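Local coordinates for protein nicotinate phosphoribosyltransferase (Vibrio cholerae, PDB 4HL7) that probably makes nicotinate D-ribonucleotide, a step toward NAD(+), by transferring a phosphoribosyl group from its diphosphate donor to nicotinate at the expense of ATP, at residues K304-Y309 with I314-K319; A264-D269 with D274-D279. All coordinates share one frame; numbering follows the deposited sequence.

Overall arrangement
Followed from the N terminus, the chain makes contact 2 first, and contact 1 opens 25 residues after contact 2 closes, in series: each closes a short loop of four intervening residues, and the two neither nest nor cross. Contact 2 joins strand 265-267 of the parallel sheet to helix 273-279 just after it. The chain then passes through strand 290-293 into helix 298-311, whose later part contact 1 ties to the loop before strand 320-323. Although their centres lie about 13 Å apart, the contacts meet physically: Met305 of helix 298-311, a selenomethionine, packs its SE against Leu277, and His308 lies beside the Leu277 carbonyl.

Contact 1 of 2, residues K304-Y309 with I314-K319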
ATOM      1  N   LYS A 304       0.049   7.709  21.765  1.00 18.14           N
ATOM      2  CA  LYS A 304       0.324   9.113  21.417  1.00 18.34           C
ATOM      3  C   LYS A 304      -0.844   9.743  20.642  1.00 17.06           C
ATOM      4  O   LYS A 304      -1.198  10.888  20.856  1.00 17.40           O
ATOM      5  CB  LYS A 304       1.602   9.237  20.564  1.00 20.60           C
ATOM      6  CG  LYS A 304       2.867   9.191  21.387  1.00 25.51           C
ATOM      7  CD  LYS A 304       4.082   9.443  20.509  1.00 31.18           C
ATOM      8  CE  LYS A 304       5.322   9.191  21.345  1.00 34.99           C
ATOM      9  NZ  LYS A 304       6.525   9.720  20.676  1.00 39.10           N
HETATM   10  N   MSE A 305      -1.401   8.986  19.714  1.00 16.25           N
HETATM   11  CA  MSE A 305      -2.545   9.472  18.903  1.00 17.23           C
HETATM   12  C   MSE A 305      -3.754   9.694  19.791  1.00 17.08           C
HETATM   13  O   MSE A 305      -4.439  10.670  19.655  1.00 15.99           O
HETATM   14  CB  MSE A 305      -2.901   8.457  17.824  1.00 15.62           C
HETATM   15  CG  MSE A 305      -1.844   8.397  16.721  1.00 18.82           C
HETATM   16 SE   MSE A 305      -1.705  10.116  15.723  1.00 24.05          SE
HETATM   17  CE  MSE A 305      -3.580  10.757  15.814  1.00 18.72           C
ATOM     18  N   ILE A 306      -4.040   8.738  20.667  1.00 16.66           N
ATOM     19  CA  ILE A 306      -5.137   8.900  21.647  1.00 17.68           C
ATOM     20  C   ILE A 306      -4.926  10.167  22.469  1.00 18.38           C
ATOM     21  O   ILE A 306      -5.870  10.961  22.600  1.00 16.41           O
ATOM     22  CB  ILE A 306      -5.312   7.656  22.533  1.00 17.58           C
ATOM     23  CG1 ILE A 306      -5.976   6.531  21.699  1.00 16.81           C
ATOM     24  CG2 ILE A 306      -6.170   7.959  23.774  1.00 18.88           C
ATOM     25  CD1 ILE A 306      -5.915   5.165  22.350  1.00 17.69           C
ATOM     26  N   ALA A 307      -3.727  10.366  23.027  1.00 18.39           N
ATOM     27  CA  ALA A 307      -3.442  11.591  23.829  1.00 20.10           C
ATOM     28  C   ALA A 307      -3.643  12.888  23.003  1.00 19.72           C
ATOM     29  O   ALA A 307      -4.054  13.957  23.515  1.00 18.66           O
ATOM     30  CB  ALA A 307      -2.032  11.540  24.392  1.00 20.64           C
ATOM     31  N   HIS A 308      -3.293  12.815  21.719  1.00 17.30           N
ATOM     32  CA  HIS A 308      -3.466  13.965  20.842  1.00 17.14           C
ATOM     33  C   HIS A 308      -4.930  14.303  20.647  1.00 15.01           C
ATOM     34  O   HIS A 308      -5.334  15.477  20.778  1.00 15.48           O
ATOM     35  CB  HIS A 308      -2.772  13.696  19.505  1.00 16.46           C
ATOM     36  CG  HIS A 308      -2.831  14.868  18.560  1.00 16.71           C
ATOM     37  ND1 HIS A 308      -2.058  15.949  18.709  1.00 17.85           N
ATOM     38  CD2 HIS A 308      -3.531  15.042  17.357  1.00 18.89           C
ATOM     39  CE1 HIS A 308      -2.293  16.810  17.688  1.00 17.95           C
ATOM     40  NE2 HIS A 308      -3.196  16.251  16.876  1.00 17.01           N
ATOM     41  N   TYR A 309      -5.752  13.279  20.327  1.00 15.76           N
ATOM     42  CA  TYR A 309      -7.188  13.492  20.217  1.00 16.82           C
ATOM     43  C   TYR A 309      -7.752  14.153  21.507  1.00 18.22           C
ATOM     44  O   TYR A 309      -8.511  15.149  21.441  1.00 19.46           O
ATOM     45  CB  TYR A 309      -7.882  12.192  19.966  1.00 16.91           C
ATOM     46  CG  TYR A 309      -7.729  11.735  18.484  1.00 16.26           C
ATOM     47  CD1 TYR A 309      -7.963  12.630  17.395  1.00 18.03           C
ATOM     48  CD2 TYR A 309      -7.518  10.376  18.187  1.00 20.14           C
ATOM     49  CE1 TYR A 309      -7.931  12.160  16.075  1.00 17.22           C
ATOM     50  CE2 TYR A 309      -7.440   9.930  16.868  1.00 17.47           C
ATOM     51  CZ  TYR A 309      -7.635  10.819  15.839  1.00 17.69           C
ATOM     52  OH  TYR A 309      -7.584  10.331  14.554  1.00 18.09           O
ATOM     53  N   ILE A 314     -11.275  15.719  21.252  1.00 18.67           N
ATOM     54  CA  ILE A 314     -11.907  14.728  20.349  1.00 19.93           C
ATOM     55  C   ILE A 314     -11.986  13.385  21.056  1.00 19.56           C
ATOM     56  O   ILE A 314     -11.083  12.990  21.753  1.00 19.88           O
ATOM     57  CB  ILE A 314     -11.056  14.617  19.048  1.00 18.78           C
ATOM     58  CG1 ILE A 314     -11.004  15.992  18.363  1.00 17.68           C
ATOM     59  CG2 ILE A 314     -11.560  13.502  18.121  1.00 17.53           C
ATOM     60  CD1 ILE A 314     -10.073  16.055  17.174  1.00 17.34           C
ATOM     61  N   ASP A 315     -13.139  12.741  20.980  1.00 17.79           N
ATOM     62  CA  ASP A 315     -13.353  11.427  21.573  1.00 19.83           C
ATOM     63  C   ASP A 315     -12.725  10.332  20.659  1.00 19.35           C
ATOM     64  O   ASP A 315     -13.187  10.092  19.509  1.00 18.70           O
ATOM     65  CB  ASP A 315     -14.845  11.191  21.726  1.00 21.02           C
ATOM     66  CG  ASP A 315     -15.174   9.875  22.387  1.00 25.28           C
ATOM     67  OD1 ASP A 315     -14.291   9.019  22.641  1.00 25.30           O
ATOM     68  OD2 ASP A 315     -16.361   9.666  22.667  1.00 24.67           O
ATOM     69  N   PRO A 316     -11.675   9.691  21.136  1.00 19.60           N
ATOM     70  CA  PRO A 316     -10.955   8.715  20.245  1.00 19.83           C
ATOM     71  C   PRO A 316     -11.755   7.514  19.911  1.00 19.62           C
ATOM     72  O   PRO A 316     -11.493   6.847  18.903  1.00 17.08           O
ATOM     73  CB  PRO A 316      -9.709   8.326  21.063  1.00 22.49           C
ATOM     74  CG  PRO A 316      -9.661   9.249  22.221  1.00 27.13           C
ATOM     75  CD  PRO A 316     -11.017   9.886  22.437  1.00 21.90           C
ATOM     76  N   THR A 317     -12.805   7.228  20.718  1.00 19.35           N
ATOM     77  CA  THR A 317     -13.656   6.110  20.390  1.00 19.62           C
ATOM     78  C   THR A 317     -14.480   6.343  19.117  1.00 19.78           C
ATOM     79  O   THR A 317     -15.136   5.420  18.620  1.00 21.14           O
ATOM     80  CB  THR A 317     -14.614   5.714  21.558  1.00 22.22           C
ATOM     81  OG1 THR A 317     -15.541   6.762  21.795  1.00 23.23           O
ATOM     82  CG2 THR A 317     -13.802   5.381  22.871  1.00 23.17           C
ATOM     83  N   THR A 318     -14.479   7.575  18.616  1.00 17.22           N
ATOM     84  CA  THR A 318     -15.143   7.904  17.340  1.00 17.91           C
ATOM     85  C   THR A 318     -14.156   7.846  16.144  1.00 16.71           C
ATOM     86  O   THR A 318     -14.571   8.096  15.040  1.00 18.07           O
ATOM     87  CB  THR A 318     -15.827   9.299  17.352  1.00 18.06           C
ATOM     88  OG1 THR A 318     -14.834  10.344  17.413  1.00 18.23           O
ATOM     89  CG2 THR A 318     -16.718   9.410  18.566  1.00 21.34           C
ATOM     90  N   LYS A 319     -12.879   7.584  16.402  1.00 16.46           N
ATOM     91  CA  LYS A 319     -11.881   7.577  15.317  1.00 16.51           C
ATOM     92  C   LYS A 319     -11.348   6.175  15.101  1.00 16.66           C
ATOM     93  O   LYS A 319     -11.456   5.318  15.967  1.00 16.03           O
ATOM     94  CB  LYS A 319     -10.740   8.530  15.635  1.00 16.73           C
ATOM     95  CG  LYS A 319     -11.251   9.967  15.848  1.00 16.58           C
ATOM     96  CD  LYS A 319     -11.905  10.491  14.547  1.00 15.91           C
ATOM     97  CE  LYS A 319     -12.382  11.951  14.704  1.00 17.43           C
ATOM     98  NZ  LYS A 319     -13.217  12.341  13.506  1.00 18.08           N
TER
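The carbonyl oxygen Tyr309 O receives the N-H of Ile314, with Ile314 N 2.8 Å from Tyr309 O and a fairly straight N-H...O angle of 160°. The bond closes the turn that follows the helix, and beside it Ile314 CG2 comes obliquely to the ring of Tyr309, 3.8 Å from Tyr309 CD1. Tyr309 is held between two aliphatic groups. On one face lies CE of the selenomethionine Met305, one helical turn earlier; on the opposite face Lys319 CG makes a CH-pi contact, 4.0 Å from the centroid of the Tyr309 ring and 22° off its normal. The lysine chain bends at chi2 (-62°) on leaving the ring, and Lys319 NZ goes on to the carbonyls of Tyr288 and Asn286.

Helix 298-311 connects strand 290-293 to strand 320-323, neighbours in the parallel sheet, and the contact lies in the turn from helix to strand of this beta-alpha-beta unit, in a domain of the TIM-barrel clan. Here the loop fits a proline against the helix: Pro316 CG lies 4.0 Å from Ile306 CG2, the two side chains crossing at about a right angle, and 4.1 Å from Tyr309 CB. Phe321 of the incoming strand also touches Ile306 and Tyr309.

Beyond the proline, the loop is braced by its own polar groups. Asp315 OD1 is gripped twice by Thr317, through the backbone N in an Asx turn and through OG1, both reaching it from the same face of the carboxylate. Asp315 O likewise accepts from the N and the OG1 of Thr318, and the hydroxyl bond lies in the carbonyl plane at 2.7 Å from Thr318 OG1 to Asp315 O.

Contact 2 of 2, residues A264-D269 with D274-D279; sequences AIAPTD and DAFLND
The methyl CG2 of Thr268 sits over one face of the Phe276 ring in a CH-pi contact. The pair joins the end of strand 265-267 to helix 273-279 in the parallel-stranded part of the enzyme, a domain of the TIM-barrel clan, and illustrates how a helix can return an aromatic side chain to the strand that precedes it. Thr268 CG2 is 3.8 Å from the centroid of the Phe276 ring and 14° off its normal, over the face but displaced toward the CD2-CE2 side of the ring. With CG trans to the backbone N (chi1 -178°), Phe276 extends from the helix toward the strand, its side chain running obliquely to that of Thr268.

Threonine divides its two branches between different neighbours. While CG2 covers the ring, OG1 occupies the position between the backbone N and the carbonyl carbon (chi1 66°) and is hydrogen-bonded to Trp301 NE1. The next residue, Asp269, bonds through its carboxylate to His232 and Ser295; His232 is the predicted site of autocatalytic phosphorylation, unmodified here, so this turn probably lies close to the catalytic machinery.

Further along the ring, residues of the strand itself approach obliquely. Ala266 CB lies 4.0 Å from Phe276 CE1, and the carbonyl oxygen Pro267 O is 3.8 Å from the same Phe276 CE1. Val291 of the adjoining strand and Met305 of helix 298-311 also touch the phenyl group. At its root, Phe276 CB approaches to 3.4 Å from Thr268 O.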
ATOM      1  N   ALA A 264     -11.148   9.205   4.893  1.00 18.27           N
ATOM      2  CA  ALA A 264      -9.945   9.948   5.105  1.00 19.36           C
ATOM      3  C   ALA A 264      -9.184   9.341   6.249  1.00 16.53           C
ATOM      4  O   ALA A 264      -9.505   9.599   7.446  1.00 17.92           O
ATOM      5  CB  ALA A 264     -10.264  11.391   5.388  1.00 17.87           C
ATOM      6  N   ILE A 265      -8.251   8.470   5.913  1.00 14.72           N
ATOM      7  CA  ILE A 265      -7.369   7.880   6.934  1.00 14.65           C
ATOM      8  C   ILE A 265      -5.947   8.262   6.572  1.00 15.24           C
ATOM      9  O   ILE A 265      -5.448   7.807   5.552  1.00 16.03           O
ATOM     10  CB  ILE A 265      -7.484   6.322   6.967  1.00 15.59           C
ATOM     11  CG1 ILE A 265      -8.903   5.873   7.369  1.00 17.67           C
ATOM     12  CG2 ILE A 265      -6.442   5.709   7.946  1.00 17.68           C
ATOM     13  CD1 ILE A 265      -9.302   6.242   8.807  1.00 17.34           C
ATOM     14  N   ALA A 266      -5.271   9.060   7.415  1.00 15.26           N
ATOM     15  CA  ALA A 266      -3.867   9.544   7.095  1.00 18.97           C
ATOM     16  C   ALA A 266      -2.789   8.645   7.649  1.00 18.44           C
ATOM     17  O   ALA A 266      -2.843   8.259   8.816  1.00 16.31           O
ATOM     18  CB  ALA A 266      -3.656  10.968   7.650  1.00 16.71           C
ATOM     19  N   PRO A 267      -1.777   8.304   6.835  1.00 19.07           N
ATOM     20  CA  PRO A 267      -0.582   7.783   7.488  1.00 18.51           C
ATOM     21  C   PRO A 267       0.165   8.875   8.256  1.00 18.32           C
ATOM     22  O   PRO A 267       0.104  10.042   7.897  1.00 17.21           O
ATOM     23  CB  PRO A 267       0.269   7.296   6.300  1.00 19.09           C
ATOM     24  CG  PRO A 267      -0.053   8.346   5.266  1.00 21.15           C
ATOM     25  CD  PRO A 267      -1.525   8.660   5.419  1.00 18.63           C
ATOM     26  N   THR A 268       0.889   8.495   9.295  1.00 16.94           N
ATOM     27  CA  THR A 268       1.474   9.504  10.176  1.00 17.24           C
ATOM     28  C   THR A 268       2.967   9.585  10.075  1.00 17.82           C
ATOM     29  O   THR A 268       3.621  10.489  10.726  1.00 18.05           O
ATOM     30  CB  THR A 268       1.088   9.196  11.671  1.00 16.51           C
ATOM     31  OG1 THR A 268       1.721   7.965  12.034  1.00 16.13           O
ATOM     32  CG2 THR A 268      -0.383   9.053  11.820  1.00 16.52           C
ATOM     33  N   ASP A 269       3.573   8.708   9.262  1.00 16.14           N
ATOM     34  CA  ASP A 269       5.001   8.562   9.286  1.00 17.64           C
ATOM     35  C   ASP A 269       5.695   8.878   7.946  1.00 18.96           C
ATOM     36  O   ASP A 269       6.783   8.383   7.684  1.00 21.66           O
ATOM     37  CB  ASP A 269       5.402   7.100   9.717  1.00 20.56           C
ATOM     38  CG  ASP A 269       4.938   6.027   8.710  1.00 21.85           C
ATOM     39  OD1 ASP A 269       3.930   6.237   7.989  1.00 20.04           O
ATOM     40  OD2 ASP A 269       5.592   4.944   8.663  1.00 23.48           O
ATOM     41  N   ASP A 274       6.119  13.249  15.545  1.00 16.95           N
ATOM     42  CA  ASP A 274       6.054  14.651  16.033  1.00 19.12           C
ATOM     43  C   ASP A 274       5.688  15.635  14.963  1.00 17.83           C
ATOM     44  O   ASP A 274       4.953  16.579  15.237  1.00 17.82           O
ATOM     45  CB  ASP A 274       7.343  15.111  16.724  1.00 26.16           C
ATOM     46  CG  ASP A 274       7.695  14.233  17.908  1.00 35.54           C
ATOM     47  OD1 ASP A 274       6.888  14.133  18.845  1.00 39.11           O
ATOM     48  OD2 ASP A 274       8.735  13.556  17.839  1.00 44.75           O
ATOM     49  N   ALA A 275       6.234  15.486  13.743  1.00 16.37           N
ATOM     50  CA  ALA A 275       5.841  16.395  12.622  1.00 16.33           C
ATOM     51  C   ALA A 275       4.386  16.244  12.293  1.00 16.65           C
ATOM     52  O   ALA A 275       3.697  17.230  12.012  1.00 16.70           O
ATOM     53  CB  ALA A 275       6.677  16.090  11.358  1.00 16.12           C
ATOM     54  N   PHE A 276       3.913  14.997  12.265  1.00 14.56           N
ATOM     55  CA  PHE A 276       2.498  14.745  11.995  1.00 15.24           C
ATOM     56  C   PHE A 276       1.623  15.405  13.065  1.00 15.22           C
ATOM     57  O   PHE A 276       0.680  16.139  12.741  1.00 14.69           O
ATOM     58  CB  PHE A 276       2.193  13.267  11.991  1.00 13.93           C
ATOM     59  CG  PHE A 276       0.752  12.991  11.663  1.00 15.34           C
ATOM     60  CD1 PHE A 276       0.280  13.088  10.344  1.00 14.54           C
ATOM     61  CD2 PHE A 276      -0.122  12.763  12.670  1.00 14.20           C
ATOM     62  CE1 PHE A 276      -1.080  12.903  10.072  1.00 13.52           C
ATOM     63  CE2 PHE A 276      -1.479  12.565  12.418  1.00 15.76           C
ATOM     64  CZ  PHE A 276      -1.954  12.626  11.117  1.00 14.44           C
ATOM     65  N   LEU A 277       1.973  15.223  14.338  1.00 15.28           N
ATOM     66  CA  LEU A 277       1.121  15.828  15.401  1.00 17.01           C
ATOM     67  C   LEU A 277       1.110  17.332  15.312  1.00 15.62           C
ATOM     68  O   LEU A 277       0.091  17.947  15.581  1.00 17.15           O
ATOM     69  CB  LEU A 277       1.600  15.369  16.792  1.00 18.08           C
ATOM     70  CG  LEU A 277       1.360  13.850  17.001  1.00 19.83           C
ATOM     71  CD1 LEU A 277       1.734  13.490  18.432  1.00 25.12           C
ATOM     72  CD2 LEU A 277      -0.053  13.388  16.677  1.00 21.27           C
ATOM     73  N   ASN A 278       2.227  17.936  14.917  1.00 16.77           N
ATOM     74  CA  ASN A 278       2.259  19.386  14.766  1.00 19.32           C
ATOM     75  C   ASN A 278       1.425  19.899  13.620  1.00 20.03           C
ATOM     76  O   ASN A 278       0.971  21.051  13.649  1.00 20.15           O
ATOM     77  CB  ASN A 278       3.687  19.917  14.586  1.00 22.56           C
ATOM     78  CG  ASN A 278       4.481  19.827  15.855  1.00 33.85           C
ATOM     79  OD1 ASN A 278       3.902  19.685  16.952  1.00 37.98           O
ATOM     80  ND2 ASN A 278       5.822  19.898  15.733  1.00 34.26           N
ATOM     81  N   ASP A 279       1.198  19.060  12.617  1.00 16.42           N
ATOM     82  CA  ASP A 279       0.354  19.482  11.482  1.00 17.52           C
ATOM     83  C   ASP A 279      -1.125  19.156  11.663  1.00 15.96           C
ATOM     84  O   ASP A 279      -1.993  19.805  11.065  1.00 17.19           O
ATOM     85  CB  ASP A 279       0.877  18.830  10.149  1.00 17.69           C
ATOM     86  CG  ASP A 279       2.174  19.488   9.642  1.00 20.11           C
ATOM     87  OD1 ASP A 279       2.490  20.668   9.986  1.00 20.82           O
ATOM     88  OD2 ASP A 279       2.899  18.816   8.917  1.00 21.46           O
TER